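Long-range contacts in TRAS1 ORF2p (Bombyx mori, PDB 1WDU), which forms the N-terminal endonuclease domain of a telomere-specific non-LTR retrotransposon protein and probably cuts target DNA for insertion of the element: residues 46-54 / 117-125; 182-193 / 204-214. The protein carries 1 engineered substitution. All coordinates share one frame; numbering follows the deposited sequence.

Interaction 1: residues 46-54 / 117-125. With PO4 (phosphate ion), chain C.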
loop_
_atom_site.group_PDB
_atom_site.type_symbol
_atom_site.label_atom_id
_atom_site.label_comp_id
_atom_site.label_asym_id
_atom_site.label_seq_id
_atom_site.Cartn_x
_atom_site.Cartn_y
_atom_site.Cartn_z
ATOM N N ALA A 46 -0.870 -15.319 0.509
ATOM C CA ALA A 46 -1.287 -13.978 0.883
ATOM C C ALA A 46 -2.767 -13.776 0.580
ATOM O O ALA A 46 -3.310 -14.375 -0.344
ATOM C CB ALA A 46 -0.454 -12.952 0.135
ATOM N N ALA A 47 -3.421 -12.935 1.367
ATOM C CA ALA A 47 -4.830 -12.654 1.153
ATOM C C ALA A 47 -4.989 -11.359 0.370
ATOM O O ALA A 47 -5.918 -11.220 -0.422
ATOM C CB ALA A 47 -5.551 -12.535 2.489
ATOM N N ILE A 48 -4.057 -10.428 0.585
ATOM C CA ILE A 48 -4.105 -9.112 -0.044
ATOM C C ILE A 48 -2.778 -8.619 -0.631
ATOM O O ILE A 48 -1.688 -8.969 -0.167
ATOM C CB ILE A 48 -4.550 -8.035 0.989
ATOM C CG1 ILE A 48 -5.898 -8.413 1.622
ATOM C CG2 ILE A 48 -4.619 -6.659 0.317
ATOM C CD1 ILE A 48 -7.078 -8.224 0.709
ATOM N N ALA A 49 -2.889 -7.784 -1.655
ATOM C CA ALA A 49 -1.723 -7.170 -2.260
ATOM C C ALA A 49 -2.072 -5.698 -2.506
ATOM O O ALA A 49 -3.097 -5.391 -3.125
ATOM C CB ALA A 49 -1.362 -7.861 -3.565
ATOM N N LEU A 50 -1.252 -4.798 -1.967
ATOM C CA LEU A 50 -1.433 -3.356 -2.159
ATOM C C LEU A 50 -0.401 -3.007 -3.231
ATOM O O LEU A 50 0.799 -2.917 -2.959
ATOM C CB LEU A 50 -1.162 -2.598 -0.858
ATOM C CG LEU A 50 -2.010 -3.042 0.351
ATOM C CD1 LEU A 50 -1.588 -2.256 1.579
ATOM C CD2 LEU A 50 -3.485 -2.845 0.079
ATOM N N ILE A 51 -0.891 -2.826 -4.453
ATOM C CA ILE A 51 -0.057 -2.572 -5.617
ATOM C C ILE A 51 0.008 -1.142 -6.128
ATOM O O ILE A 51 -0.929 -0.364 -5.965
ATOM C CB ILE A 51 -0.546 -3.428 -6.804
ATOM C CG1 ILE A 51 -0.718 -4.882 -6.374
ATOM C CG2 ILE A 51 0.435 -3.334 -7.964
ATOM C CD1 ILE A 51 -1.560 -5.693 -7.353
ATOM N N GLN A 52 1.131 -0.822 -6.769
ATOM C CA GLN A 52 1.337 0.472 -7.405
ATOM C C GLN A 52 1.967 0.180 -8.750
ATOM O O GLN A 52 2.791 -0.733 -8.867
ATOM C CB GLN A 52 2.289 1.374 -6.609
ATOM C CG GLN A 52 1.821 1.704 -5.208
ATOM C CD GLN A 52 2.103 0.575 -4.255
ATOM O OE1 GLN A 52 3.228 0.079 -4.199
ATOM N NE2 GLN A 52 1.092 0.160 -3.497
ATOM N N GLU A 53 1.567 0.942 -9.765
ATOM C CA GLU A 53 2.122 0.787 -11.102
ATOM C C GLU A 53 1.982 -0.619 -11.687
ATOM O O GLU A 53 2.969 -1.221 -12.113
ATOM C CB GLU A 53 3.603 1.164 -11.087
ATOM C CG GLU A 53 3.887 2.571 -10.617
ATOM C CD GLU A 53 3.885 3.570 -11.747
ATOM O OE1 GLU A 53 2.789 3.962 -12.211
ATOM O OE2 GLU A 53 4.990 3.956 -12.182
ATOM N N PRO A 54 0.761 -1.167 -11.707
ATOM C CA PRO A 54 0.603 -2.510 -12.272
ATOM C C PRO A 54 0.697 -2.426 -13.793
ATOM O O PRO A 54 0.494 -1.362 -14.380
ATOM C CB PRO A 54 -0.788 -2.912 -11.806
ATOM C CG PRO A 54 -1.516 -1.614 -11.863
ATOM C CD PRO A 54 -0.532 -0.640 -11.239
ATOM N N ILE A 117 -12.058 -3.707 7.829
ATOM C CA ILE A 117 -10.933 -2.813 7.593
ATOM C C ILE A 117 -10.941 -2.112 6.234
ATOM O O ILE A 117 -11.132 -2.744 5.194
ATOM C CB ILE A 117 -9.604 -3.598 7.750
ATOM C CG1 ILE A 117 -9.511 -4.162 9.169
ATOM C CG2 ILE A 117 -8.410 -2.702 7.441
ATOM C CD1 ILE A 117 -8.260 -4.949 9.439
ATOM N N THR A 118 -10.737 -0.798 6.254
ATOM C CA THR A 118 -10.680 -0.014 5.030
ATOM C C THR A 118 -9.210 -0.014 4.597
ATOM O O THR A 118 -8.328 0.418 5.345
ATOM C CB THR A 118 -11.148 1.434 5.276
ATOM O OG1 THR A 118 -12.475 1.419 5.815
ATOM C CG2 THR A 118 -11.151 2.235 3.971
ATOM N N LEU A 119 -8.950 -0.520 3.397
ATOM C CA LEU A 119 -7.590 -0.606 2.869
ATOM C C LEU A 119 -7.356 0.392 1.757
ATOM O O LEU A 119 -8.252 0.698 0.982
ATOM C CB LEU A 119 -7.320 -1.996 2.291
ATOM C CG LEU A 119 -7.315 -3.212 3.203
ATOM C CD1 LEU A 119 -7.345 -4.466 2.343
ATOM C CD2 LEU A 119 -6.079 -3.175 4.098
ATOM N N VAL A 120 -6.143 0.904 1.664
ATOM C CA VAL A 120 -5.878 1.825 0.584
ATOM C C VAL A 120 -4.491 1.635 0.003
ATOM O O VAL A 120 -3.518 1.450 0.729
ATOM C CB VAL A 120 -6.120 3.303 1.027
ATOM C CG1 VAL A 120 -5.894 3.438 2.494
ATOM C CG2 VAL A 120 -5.226 4.256 0.232
ATOM N N SER A 121 -4.431 1.622 -1.325
ATOM C CA SER A 121 -3.174 1.492 -2.038
ATOM C C SER A 121 -3.025 2.826 -2.755
ATOM O O SER A 121 -3.953 3.289 -3.415
ATOM C CB SER A 121 -3.217 0.339 -3.050
ATOM O OG SER A 121 -1.968 0.205 -3.718
ATOM N N TYR A 122 -1.855 3.439 -2.619
ATOM C CA TYR A 122 -1.613 4.741 -3.219
ATOM C C TYR A 122 -0.264 4.850 -3.922
ATOM O O TYR A 122 0.659 4.074 -3.672
ATOM C CB TYR A 122 -1.676 5.818 -2.141
ATOM C CG TYR A 122 -0.534 5.743 -1.144
ATOM C CD1 TYR A 122 -0.671 5.063 0.070
ATOM C CD2 TYR A 122 0.693 6.361 -1.416
ATOM C CE1 TYR A 122 0.378 5.007 0.990
ATOM C CE2 TYR A 122 1.751 6.304 -0.507
ATOM C CZ TYR A 122 1.587 5.630 0.693
ATOM O OH TYR A 122 2.642 5.595 1.578
ATOM N N TYR A 123 -0.172 5.849 -4.791
ATOM C CA TYR A 123 1.038 6.147 -5.539
ATOM C C TYR A 123 1.080 7.658 -5.839
ATOM O O TYR A 123 0.175 8.208 -6.467
ATOM C CB TYR A 123 1.081 5.345 -6.839
ATOM C CG TYR A 123 2.266 5.707 -7.705
ATOM C CD1 TYR A 123 2.134 6.606 -8.762
ATOM C CD2 TYR A 123 3.534 5.199 -7.428
ATOM C CE1 TYR A 123 3.230 6.992 -9.517
ATOM C CE2 TYR A 123 4.634 5.577 -8.171
ATOM C CZ TYR A 123 4.478 6.475 -9.216
ATOM O OH TYR A 123 5.570 6.854 -9.952
ATOM N N PHE A 124 2.137 8.314 -5.372
ATOM C CA PHE A 124 2.320 9.746 -5.570
ATOM C C PHE A 124 3.485 9.963 -6.550
ATOM O O PHE A 124 4.615 9.542 -6.275
ATOM C CB PHE A 124 2.643 10.415 -4.225
ATOM C CG PHE A 124 1.609 10.166 -3.138
ATOM C CD1 PHE A 124 1.959 10.287 -1.797
ATOM C CD2 PHE A 124 0.288 9.815 -3.460
ATOM C CE1 PHE A 124 1.026 10.066 -0.791
ATOM C CE2 PHE A 124 -0.657 9.589 -2.464
ATOM C CZ PHE A 124 -0.284 9.715 -1.119
ATOM N N GLU A 125 3.212 10.610 -7.686
ATOM C CA GLU A 125 4.261 10.877 -8.673
ATOM C C GLU A 125 5.387 11.613 -7.967
ATOM O O GLU A 125 5.136 12.435 -7.086
ATOM C CB GLU A 125 3.757 11.778 -9.801
ATOM C CG GLU A 125 2.269 11.737 -10.038
ATOM C CD GLU A 125 1.851 10.488 -10.742
ATOM O OE1 GLU A 125 2.743 9.802 -11.301
ATOM O OE2 GLU A 125 0.632 10.203 -10.745
HETATM P P PO4 C . 8.486 5.164 -9.596
HETATM O O1 PO4 C . 8.960 6.199 -10.677
HETATM O O2 PO4 C . 9.588 4.244 -9.116
HETATM O O3 PO4 C . 7.675 5.861 -8.492
HETATM O O4 PO4 C . 7.463 4.284 -10.339
#
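Ser121 and Tyr123 both carry their first side-chain atom trans to the backbone N (chi1 -179° in Ser121), which brings OG to Ile51 O and sets the ring against Glu53. Ser121 OG donates to Ile51 O, 2.5 Å away. The hydroxyl approaches from above the carbonyl plane. Gln52 CG, placed beside the backbone N by chi1, lies 3.1 Å from Tyr122 O. The bend at chi2 then turns the amide back, and Gln52 NE2 makes a weak hydrogen bond to Leu50 O, 3.1 Å away. Glu53 also bends at chi2. Its CG sits over one face of the Tyr123 ring, 4.2 Å from the centroid, and its carboxylate is stacked on the ring with the planes only 10° apart. Tyr123 OH donates to phosphate O3 at 2.7 Å, in the plane of the ring. His234 also binds this ion, which probably came from the crystallisation liquor. Glu53 has a salt bridge to Arg29. The Gln-Glu-Pro sequence at 52-54 is consistent with the metal-binding glutamate motif of DNase I-like endonucleases, and the phosphate site with their active-site cleft. At the other end Ile48 CG2 and Leu119 CD1 meet tip to tip at 4.0 Å. The contact is buried in the middle of the four-layered alpha/beta sandwich. Strands 48-52 and 117-123 belong to opposed sheets and run roughly parallel, 22° apart. Strand 48-52 lies between strands 20-26 and 83-87, while strand 116-123 lies between strands 105-111 and 149-154.

Interaction 2: residues 182-193 / 204-214; sequences GLHILNEGDVPT and QSRVDVTFCTE
This is an antiparallel strand pairing that opens into a loop, on the sheet of the DNase I-like sandwich that includes strands 116-123 and 149-154. Residues 184-185 follow helix 169-181 and pair with 211-212. His184 and Cys212 form the hydrogen-bonded pair, with His184 N to Cys212 O at 2.7 Å. Leu186 N adds a bond to Thr210 O. Beyond it the Asn187 side chain replaces the backbone as partner. Its OD1 accepts from Thr210 N at 2.9 Å, in the carbonyl plane, and its ND2 donates to Asp208 O. These two bonds fix the rotation of the amide.

Residues 188-192 then arch over Arg206. A bend at chi3 (70°) turns the guanidinium into the loop, where Gly189 O lies 3.4 Å above its centre. NH1 donates to Val191 O at 2.7 Å, NH2 donates weakly to Glu188 O, and a water joins NH1 to the same Glu188 O. NE is held by Trp162 O. An alanine in place of Arg206 is likely to leave the Glu188 and Val191 carbonyls without this donor and let the loop move.

Asp208 also makes a weak hydrogen bond to the phosphate-binding His234, probably as in the Asp-His pair of family relatives. Thr193 OG1 donates to Asp208 OD1 at 2.6 Å, on the anti lone pair of that oxygen.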
loop_
_atom_site.group_PDB
_atom_site.type_symbol
_atom_site.label_atom_id
_atom_site.label_comp_id
_atom_site.label_asym_id
_atom_site.label_seq_id
_atom_site.Cartn_x
_atom_site.Cartn_y
_atom_site.Cartn_z
ATOM N N GLY A 182 -3.581 11.238 13.137
ATOM C CA GLY A 182 -3.343 10.190 14.115
ATOM C C GLY A 182 -2.887 8.892 13.454
ATOM O O GLY A 182 -3.018 7.814 14.033
ATOM N N LEU A 183 -2.346 8.998 12.242
ATOM C CA LEU A 183 -1.864 7.836 11.504
ATOM C C LEU A 183 -0.461 7.466 11.984
ATOM O O LEU A 183 0.390 8.336 12.187
ATOM C CB LEU A 183 -1.870 8.134 9.996
ATOM C CG LEU A 183 -3.275 8.417 9.437
ATOM C CD1 LEU A 183 -3.200 8.802 7.967
ATOM C CD2 LEU A 183 -4.150 7.182 9.615
ATOM N N HIS A 184 -0.221 6.172 12.160
ATOM C CA HIS A 184 1.060 5.697 12.659
ATOM C C HIS A 184 1.826 4.847 11.663
ATOM O O HIS A 184 1.273 3.951 11.035
ATOM C CB HIS A 184 0.824 4.917 13.947
ATOM C CG HIS A 184 0.085 5.700 14.986
ATOM N ND1 HIS A 184 0.714 6.565 15.856
ATOM C CD2 HIS A 184 -1.240 5.796 15.252
ATOM C CE1 HIS A 184 -0.192 7.161 16.611
ATOM N NE2 HIS A 184 -1.385 6.713 16.264
ATOM N N ILE A 185 3.111 5.151 11.532
ATOM C CA ILE A 185 3.999 4.458 10.618
ATOM C C ILE A 185 4.238 3.016 11.026
ATOM O O ILE A 185 4.450 2.714 12.201
ATOM C CB ILE A 185 5.351 5.182 10.530
ATOM C CG1 ILE A 185 5.132 6.600 9.995
ATOM C CG2 ILE A 185 6.299 4.416 9.611
ATOM C CD1 ILE A 185 6.340 7.497 10.116
ATOM N N LEU A 186 4.196 2.131 10.039
ATOM C CA LEU A 186 4.408 0.709 10.260
ATOM C C LEU A 186 5.815 0.295 9.838
ATOM O O LEU A 186 6.341 -0.703 10.316
ATOM C CB LEU A 186 3.361 -0.103 9.481
ATOM C CG LEU A 186 1.972 -0.128 10.132
ATOM C CD1 LEU A 186 0.905 -0.611 9.152
ATOM C CD2 LEU A 186 2.035 -1.030 11.367
ATOM N N ASN A 187 6.423 1.070 8.948
ATOM C CA ASN A 187 7.769 0.761 8.476
ATOM C C ASN A 187 8.751 0.480 9.604
ATOM O O ASN A 187 8.555 0.906 10.743
ATOM C CB ASN A 187 8.312 1.909 7.630
ATOM C CG ASN A 187 7.708 1.944 6.250
ATOM O OD1 ASN A 187 6.484 1.939 6.092
ATOM N ND2 ASN A 187 8.564 1.987 5.236
ATOM N N GLU A 188 9.810 -0.246 9.267
ATOM C CA GLU A 188 10.852 -0.596 10.218
ATOM C C GLU A 188 12.124 -0.990 9.480
ATOM O O GLU A 188 12.081 -1.382 8.311
ATOM C CB GLU A 188 10.379 -1.737 11.127
ATOM C CG GLU A 188 9.762 -1.240 12.431
ATOM C CD GLU A 188 8.969 -2.298 13.165
ATOM O OE1 GLU A 188 9.531 -3.377 13.457
ATOM O OE2 GLU A 188 7.779 -2.040 13.454
ATOM N N GLY A 189 13.259 -0.865 10.156
ATOM C CA GLY A 189 14.520 -1.221 9.533
ATOM C C GLY A 189 15.037 -0.151 8.594
ATOM O O GLY A 189 14.555 0.991 8.604
ATOM N N ASP A 190 16.020 -0.519 7.776
ATOM C CA ASP A 190 16.623 0.411 6.833
ATOM C C ASP A 190 16.864 -0.243 5.478
ATOM O O ASP A 190 17.601 0.287 4.647
ATOM C CB ASP A 190 17.951 0.944 7.390
ATOM C CG ASP A 190 19.012 -0.147 7.534
ATOM O OD1 ASP A 190 20.133 0.169 7.992
ATOM O OD2 ASP A 190 18.728 -1.317 7.191
ATOM N N VAL A 191 16.248 -1.402 5.263
ATOM C CA VAL A 191 16.389 -2.115 4.000
ATOM C C VAL A 191 15.769 -1.261 2.900
ATOM O O VAL A 191 14.607 -0.868 2.993
ATOM C CB VAL A 191 15.663 -3.473 4.041
ATOM C CG1 VAL A 191 15.866 -4.214 2.724
ATOM C CG2 VAL A 191 16.170 -4.298 5.213
ATOM N N PRO A 192 16.540 -0.959 1.843
ATOM C CA PRO A 192 16.010 -0.137 0.750
ATOM C C PRO A 192 14.782 -0.748 0.079
ATOM O O PRO A 192 14.771 -1.929 -0.267
ATOM C CB PRO A 192 17.201 -0.023 -0.203
ATOM C CG PRO A 192 17.927 -1.322 0.014
ATOM C CD PRO A 192 17.887 -1.460 1.520
ATOM N N THR A 193 13.738 0.058 -0.083
ATOM C CA THR A 193 12.519 -0.407 -0.728
ATOM C C THR A 193 12.686 -0.118 -2.211
ATOM O O THR A 193 11.859 -0.507 -3.038
ATOM C CB THR A 193 11.271 0.326 -0.187
ATOM O OG1 THR A 193 11.345 1.719 -0.517
ATOM C CG2 THR A 193 11.176 0.169 1.328
ATOM N N GLN A 204 20.130 3.625 -3.743
ATOM C CA GLN A 204 19.109 3.002 -2.909
ATOM C C GLN A 204 18.334 4.047 -2.107
ATOM O O GLN A 204 18.850 5.129 -1.814
ATOM C CB GLN A 204 19.753 1.995 -1.955
ATOM C CG GLN A 204 20.611 0.946 -2.649
ATOM C CD GLN A 204 21.079 -0.146 -1.703
ATOM O OE1 GLN A 204 21.720 0.130 -0.688
ATOM N NE2 GLN A 204 20.758 -1.395 -2.032
ATOM N N SER A 205 17.091 3.720 -1.755
ATOM C CA SER A 205 16.245 4.634 -0.991
ATOM C C SER A 205 15.023 3.935 -0.408
ATOM O O SER A 205 14.696 2.809 -0.780
ATOM C CB SER A 205 15.769 5.783 -1.886
ATOM O OG SER A 205 14.862 5.316 -2.872
ATOM N N ARG A 206 14.355 4.614 0.514
ATOM C CA ARG A 206 13.147 4.087 1.136
ATOM C C ARG A 206 12.080 5.160 0.958
ATOM O O ARG A 206 12.019 6.116 1.728
ATOM C CB ARG A 206 13.369 3.796 2.633
ATOM C CG ARG A 206 14.058 2.462 2.928
ATOM C CD ARG A 206 14.438 2.304 4.412
ATOM N NE ARG A 206 13.297 2.128 5.314
ATOM C CZ ARG A 206 12.770 0.951 5.658
ATOM N NH1 ARG A 206 13.271 -0.183 5.178
ATOM N NH2 ARG A 206 11.747 0.902 6.505
ATOM N N VAL A 207 11.257 5.003 -0.075
ATOM C CA VAL A 207 10.204 5.969 -0.361
ATOM C C VAL A 207 8.806 5.363 -0.232
ATOM O O VAL A 207 7.800 6.056 -0.417
ATOM C CB VAL A 207 10.384 6.588 -1.775
ATOM C CG1 VAL A 207 11.679 7.383 -1.828
ATOM C CG2 VAL A 207 10.400 5.503 -2.838
ATOM N N ASP A 208 8.749 4.075 0.096
ATOM C CA ASP A 208 7.474 3.383 0.273
ATOM C C ASP A 208 7.065 3.422 1.749
ATOM O O ASP A 208 7.863 3.115 2.632
ATOM C CB ASP A 208 7.585 1.932 -0.203
ATOM C CG ASP A 208 7.944 1.828 -1.675
ATOM O OD1 ASP A 208 9.154 1.731 -1.990
ATOM O OD2 ASP A 208 7.018 1.855 -2.521
ATOM N N VAL A 209 5.823 3.798 2.019
ATOM C CA VAL A 209 5.362 3.890 3.398
ATOM C C VAL A 209 4.063 3.130 3.623
ATOM O O VAL A 209 3.238 2.993 2.713
ATOM C CB VAL A 209 5.138 5.384 3.840
ATOM C CG1 VAL A 209 5.235 5.499 5.355
ATOM C CG2 VAL A 209 6.160 6.298 3.180
ATOM N N THR A 210 3.915 2.618 4.843
ATOM C CA THR A 210 2.727 1.887 5.267
ATOM C C THR A 210 2.336 2.503 6.605
ATOM O O THR A 210 3.158 2.581 7.514
ATOM C CB THR A 210 3.014 0.385 5.506
ATOM O OG1 THR A 210 3.638 -0.185 4.351
ATOM C CG2 THR A 210 1.718 -0.358 5.802
ATOM N N PHE A 211 1.096 2.947 6.731
ATOM C CA PHE A 211 0.657 3.547 7.979
ATOM C C PHE A 211 -0.797 3.222 8.251
ATOM O O PHE A 211 -1.548 2.881 7.336
ATOM C CB PHE A 211 0.914 5.066 7.964
ATOM C CG PHE A 211 0.455 5.765 6.709
ATOM C CD1 PHE A 211 -0.826 6.292 6.615
ATOM C CD2 PHE A 211 1.330 5.964 5.651
ATOM C CE1 PHE A 211 -1.230 7.020 5.490
ATOM C CE2 PHE A 211 0.929 6.694 4.515
ATOM C CZ PHE A 211 -0.350 7.219 4.443
ATOM N N CYS A 212 -1.193 3.320 9.513
ATOM C CA CYS A 212 -2.554 2.976 9.899
ATOM C C CYS A 212 -3.045 3.756 11.101
ATOM O O CYS A 212 -2.267 4.382 11.811
ATOM C CB CYS A 212 -2.608 1.491 10.256
ATOM S SG CYS A 212 -1.488 1.069 11.638
ATOM N N THR A 213 -4.351 3.691 11.329
ATOM C CA THR A 213 -4.961 4.343 12.478
ATOM C C THR A 213 -4.399 3.647 13.721
ATOM O O THR A 213 -3.923 2.514 13.636
ATOM C CB THR A 213 -6.484 4.174 12.452
ATOM O OG1 THR A 213 -6.798 2.808 12.147
ATOM C CG2 THR A 213 -7.105 5.084 11.410
ATOM N N GLU A 214 -4.454 4.319 14.866
ATOM C CA GLU A 214 -3.928 3.767 16.120
ATOM C C GLU A 214 -4.464 2.373 16.452
ATOM O O GLU A 214 -3.698 1.470 16.790
ATOM C CB GLU A 214 -4.233 4.736 17.274
ATOM C CG GLU A 214 -3.834 4.257 18.671
ATOM C CD GLU A 214 -2.330 4.206 18.880
ATOM O OE1 GLU A 214 -1.656 5.226 18.612
ATOM O OE2 GLU A 214 -1.821 3.150 19.321
HETATM O O HOH W 1 13.585 -2.539 6.508
#

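In the fold
From the N terminus, strand 48-52 lies in the first sheet. The chain then runs through 62 residues with strands but no helix, and interaction 1 closes this long loop by laying strand 116-123 of the second sheet against it. Interaction 2 opens only later, after helices 131-142 and 169-181. It closes a loop of ten residues, part of it not modelled. The two contacts are therefore in series and neither nest nor cross. Interaction 1 ties the two sheets together, and interaction 2 joins strands within the second. They touch where Tyr122 OH probably hydrogen-bonds to Val209 O. His234, later in the chain, is a neighbour of both contacts.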